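Local coordinates for protein Cbs-cp12 (Microcystis aeruginosa PCC 7806, PDB 5NVD) that is of unknown biochemical function but joins a pair of CBS domains, which probably senses an adenosine nucleotide, to a CP12 domain, at residues C82-P87 / R105-Q110. Residues are numbered along the deposited sequence; the frame is centred on the assembly and turned at random.
Sequences CVVVNP and RAPVIQ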
ATOM      1  N   CYS A  82     -16.514  -4.590  10.186  1.00 69.86           N
ATOM      2  CA  CYS A  82     -16.088  -4.846   8.828  1.00 72.30           C
ATOM      3  C   CYS A  82     -16.858  -4.030   7.822  1.00 66.52           C
ATOM      4  O   CYS A  82     -17.780  -3.263   8.156  1.00 72.07           O
ATOM      5  CB  CYS A  82     -16.070  -6.357   8.489  1.00 81.82           C
ATOM      6  SG  CYS A  82     -17.110  -7.453   9.469  1.00 90.55           S
ATOM      7  N   VAL A  83     -16.358  -4.114   6.608  1.00 59.71           N
ATOM      8  CA  VAL A  83     -17.044  -3.663   5.426  1.00 60.18           C
ATOM      9  C   VAL A  83     -18.248  -4.596   5.259  1.00 59.96           C
ATOM     10  O   VAL A  83     -18.088  -5.788   5.216  1.00 61.77           O
ATOM     11  CB  VAL A  83     -16.086  -3.710   4.208  1.00 59.62           C
ATOM     12  CG1 VAL A  83     -16.776  -3.412   2.894  1.00 57.93           C
ATOM     13  CG2 VAL A  83     -14.953  -2.721   4.410  1.00 59.63           C
ATOM     14  N   VAL A  84     -19.452  -4.026   5.206  1.00 62.56           N
ATOM     15  CA  VAL A  84     -20.684  -4.779   5.128  1.00 61.08           C
ATOM     16  C   VAL A  84     -21.313  -4.512   3.779  1.00 59.31           C
ATOM     17  O   VAL A  84     -21.167  -3.438   3.214  1.00 59.56           O
ATOM     18  CB  VAL A  84     -21.694  -4.384   6.240  1.00 64.16           C
ATOM     19  CG1 VAL A  84     -20.992  -4.189   7.571  1.00 65.00           C
ATOM     20  CG2 VAL A  84     -22.426  -3.106   5.897  1.00 67.80           C
ATOM     21  N   VAL A  85     -22.049  -5.494   3.305  1.00 57.98           N
ATOM     22  CA  VAL A  85     -22.728  -5.438   2.037  1.00 57.51           C
ATOM     23  C   VAL A  85     -24.223  -5.418   2.332  1.00 58.51           C
ATOM     24  O   VAL A  85     -24.731  -6.274   3.095  1.00 58.02           O
ATOM     25  CB  VAL A  85     -22.374  -6.687   1.221  1.00 57.65           C
ATOM     26  CG1 VAL A  85     -23.224  -6.795  -0.021  1.00 58.87           C
ATOM     27  CG2 VAL A  85     -20.903  -6.679   0.853  1.00 60.05           C
ATOM     28  N   ASN A  86     -24.942  -4.494   1.698  1.00 58.77           N
ATOM     29  CA  ASN A  86     -26.355  -4.467   1.863  1.00 62.93           C
ATOM     30  C   ASN A  86     -26.992  -5.594   0.975  1.00 61.99           C
ATOM     31  O   ASN A  86     -26.466  -5.962  -0.068  1.00 57.66           O
ATOM     32  CB  ASN A  86     -26.898  -3.048   1.679  1.00 68.68           C
ATOM     33  CG  ASN A  86     -27.646  -2.862   0.402  1.00 75.82           C
ATOM     34  OD1 ASN A  86     -28.824  -3.270   0.280  1.00 83.42           O
ATOM     35  ND2 ASN A  86     -27.001  -2.215  -0.564  1.00 79.08           N
ATOM     36  N   PRO A  87     -28.113  -6.175   1.423  1.00 61.30           N
ATOM     37  CA  PRO A  87     -28.617  -7.345   0.718  1.00 62.93           C
ATOM     38  C   PRO A  87     -29.022  -7.144  -0.753  1.00 62.90           C
ATOM     39  O   PRO A  87     -29.046  -8.136  -1.481  1.00 62.09           O
ATOM     40  CB  PRO A  87     -29.822  -7.781   1.568  1.00 63.96           C
ATOM     41  CG  PRO A  87     -30.095  -6.681   2.493  1.00 63.16           C
ATOM     42  CD  PRO A  87     -28.820  -5.944   2.684  1.00 61.92           C
ATOM     43  N   ARG A 105     -14.309 -11.436   1.617  1.00 60.14           N
ATOM     44  CA  ARG A 105     -15.638 -11.749   2.113  1.00 61.86           C
ATOM     45  C   ARG A 105     -16.156 -10.621   2.979  1.00 60.46           C
ATOM     46  O   ARG A 105     -15.383  -9.815   3.496  1.00 57.62           O
ATOM     47  CB  ARG A 105     -15.648 -13.029   2.905  1.00 65.87           C
ATOM     48  CG  ARG A 105     -14.878 -12.970   4.202  1.00 71.21           C
ATOM     49  CD  ARG A 105     -14.616 -14.364   4.804  1.00 77.58           C
ATOM     50  NE  ARG A 105     -13.980 -15.287   3.852  1.00 79.82           N
ATOM     51  CZ  ARG A 105     -14.541 -16.402   3.372  1.00 86.32           C
ATOM     52  NH1 ARG A 105     -15.749 -16.813   3.791  1.00 87.17           N
ATOM     53  NH2 ARG A 105     -13.874 -17.130   2.469  1.00 87.46           N
ATOM     54  N   ALA A 106     -17.478 -10.564   3.094  1.00 58.50           N
ATOM     55  CA  ALA A 106     -18.133  -9.506   3.830  1.00 56.65           C
ATOM     56  C   ALA A 106     -19.415 -10.062   4.370  1.00 58.11           C
ATOM     57  O   ALA A 106     -20.018 -10.946   3.734  1.00 59.77           O
ATOM     58  CB  ALA A 106     -18.413  -8.319   2.917  1.00 54.81           C
ATOM     59  N   PRO A 107     -19.844  -9.580   5.541  1.00 57.98           N
ATOM     60  CA  PRO A 107     -21.172 -10.001   5.972  1.00 59.75           C
ATOM     61  C   PRO A 107     -22.245  -9.229   5.202  1.00 59.36           C
ATOM     62  O   PRO A 107     -22.035  -8.073   4.817  1.00 54.80           O
ATOM     63  CB  PRO A 107     -21.193  -9.612   7.451  1.00 62.15           C
ATOM     64  CG  PRO A 107     -20.212  -8.483   7.538  1.00 60.94           C
ATOM     65  CD  PRO A 107     -19.116  -8.883   6.606  1.00 56.22           C
ATOM     66  N   VAL A 108     -23.362  -9.893   4.940  1.00 59.84           N
ATOM     67  CA  VAL A 108     -24.512  -9.242   4.347  1.00 60.84           C
ATOM     68  C   VAL A 108     -25.468  -8.889   5.499  1.00 61.64           C
ATOM     69  O   VAL A 108     -25.934  -9.776   6.222  1.00 58.99           O
ATOM     70  CB  VAL A 108     -25.176 -10.150   3.298  1.00 61.49           C
ATOM     71  CG1 VAL A 108     -26.435  -9.491   2.735  1.00 61.08           C
ATOM     72  CG2 VAL A 108     -24.174 -10.470   2.184  1.00 58.03           C
ATOM     73  N   ILE A 109     -25.743  -7.591   5.663  1.00 62.17           N
ATOM     74  CA  ILE A 109     -26.408  -7.088   6.849  1.00 64.79           C
ATOM     75  C   ILE A 109     -27.582  -6.216   6.534  1.00 64.61           C
ATOM     76  O   ILE A 109     -27.522  -5.391   5.670  1.00 64.21           O
ATOM     77  CB  ILE A 109     -25.402  -6.321   7.705  1.00 67.05           C
ATOM     78  CG1 ILE A 109     -24.468  -7.339   8.358  1.00 66.26           C
ATOM     79  CG2 ILE A 109     -26.112  -5.497   8.769  1.00 68.86           C
ATOM     80  CD1 ILE A 109     -23.470  -6.719   9.288  1.00 67.10           C
ATOM     81  N   GLN A 110     -28.666  -6.413   7.246  1.00 71.62           N
ATOM     82  CA  GLN A 110     -29.886  -5.628   7.026  1.00 77.95           C
ATOM     83  C   GLN A 110     -30.140  -4.903   8.328  1.00 76.50           C
ATOM     84  O   GLN A 110     -30.512  -5.515   9.328  1.00 74.94           O
ATOM     85  CB  GLN A 110     -31.047  -6.548   6.658  1.00 84.04           C
ATOM     86  CG  GLN A 110     -32.421  -5.880   6.549  1.00 92.23           C
ATOM     87  CD  GLN A 110     -32.833  -5.558   5.114  1.00 96.03           C
ATOM     88  OE1 GLN A 110     -33.627  -6.322   4.511  1.00 93.91           O
ATOM     89  NE2 GLN A 110     -32.289  -4.435   4.546  1.00 90.63           N
TER
HETATM   90  O   HOH W   1     -31.560  -3.430   1.294  1.00 63.98           O
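Val-85 and Val-108 form the single parallel beta bridge that joins the first extended segment of the second CBS motif, 82-87, to strand 105-110. Helix 91-101 lies between them in sequence, as in a beta-alpha-beta crossover. Two backbone bonds make the bridge. Val-85 N donates to Pro-107 O at 3.0 Å, nearly straight on the donor side (170°). Ile-109 N donates to Val-85 O at 3.1 Å. Val-108 CA also sends a CA-H...O contact to Val-85 O, at 3.2 Å. The two sides of the bridge differ. On one, Val-85 has CG1 anti to the backbone N (chi1 171°). This sets CG2 against Ala-106 CB at 3.6 Å. Helix 91-101 covers this side, with Val-94 and Leu-97 on Val-85 and Phe-98 on Ala-106. On the other, Val-84 CG1 meets Ile-109 CD1 at 3.9 Å, the two side chains crossing at about a right angle. Cys-82 SG comes up to the CG-CD edge of the Pro-107 ring. Val-84 also packs on Val-84 of the second subunit. Pro-87 ends the contact. Its CD lies 3.3 Å from Ile-109 O, and its CG meets Gln-110 NE2 at 3.8 Å. With an alanine here, the ring carbons CG and CD would be gone, and the Gln-110 amide would probably lose part of its apolar support and turn more freely. A water donates to Asn-86 OD1 and accepts weakly from Gln-110 NE2; Asn-86 OD1 also takes a bond from Glu-88 N. The contact therefore joins the segments by a short backbone link, with apolar packing on both sides and little polar side-chain bonding.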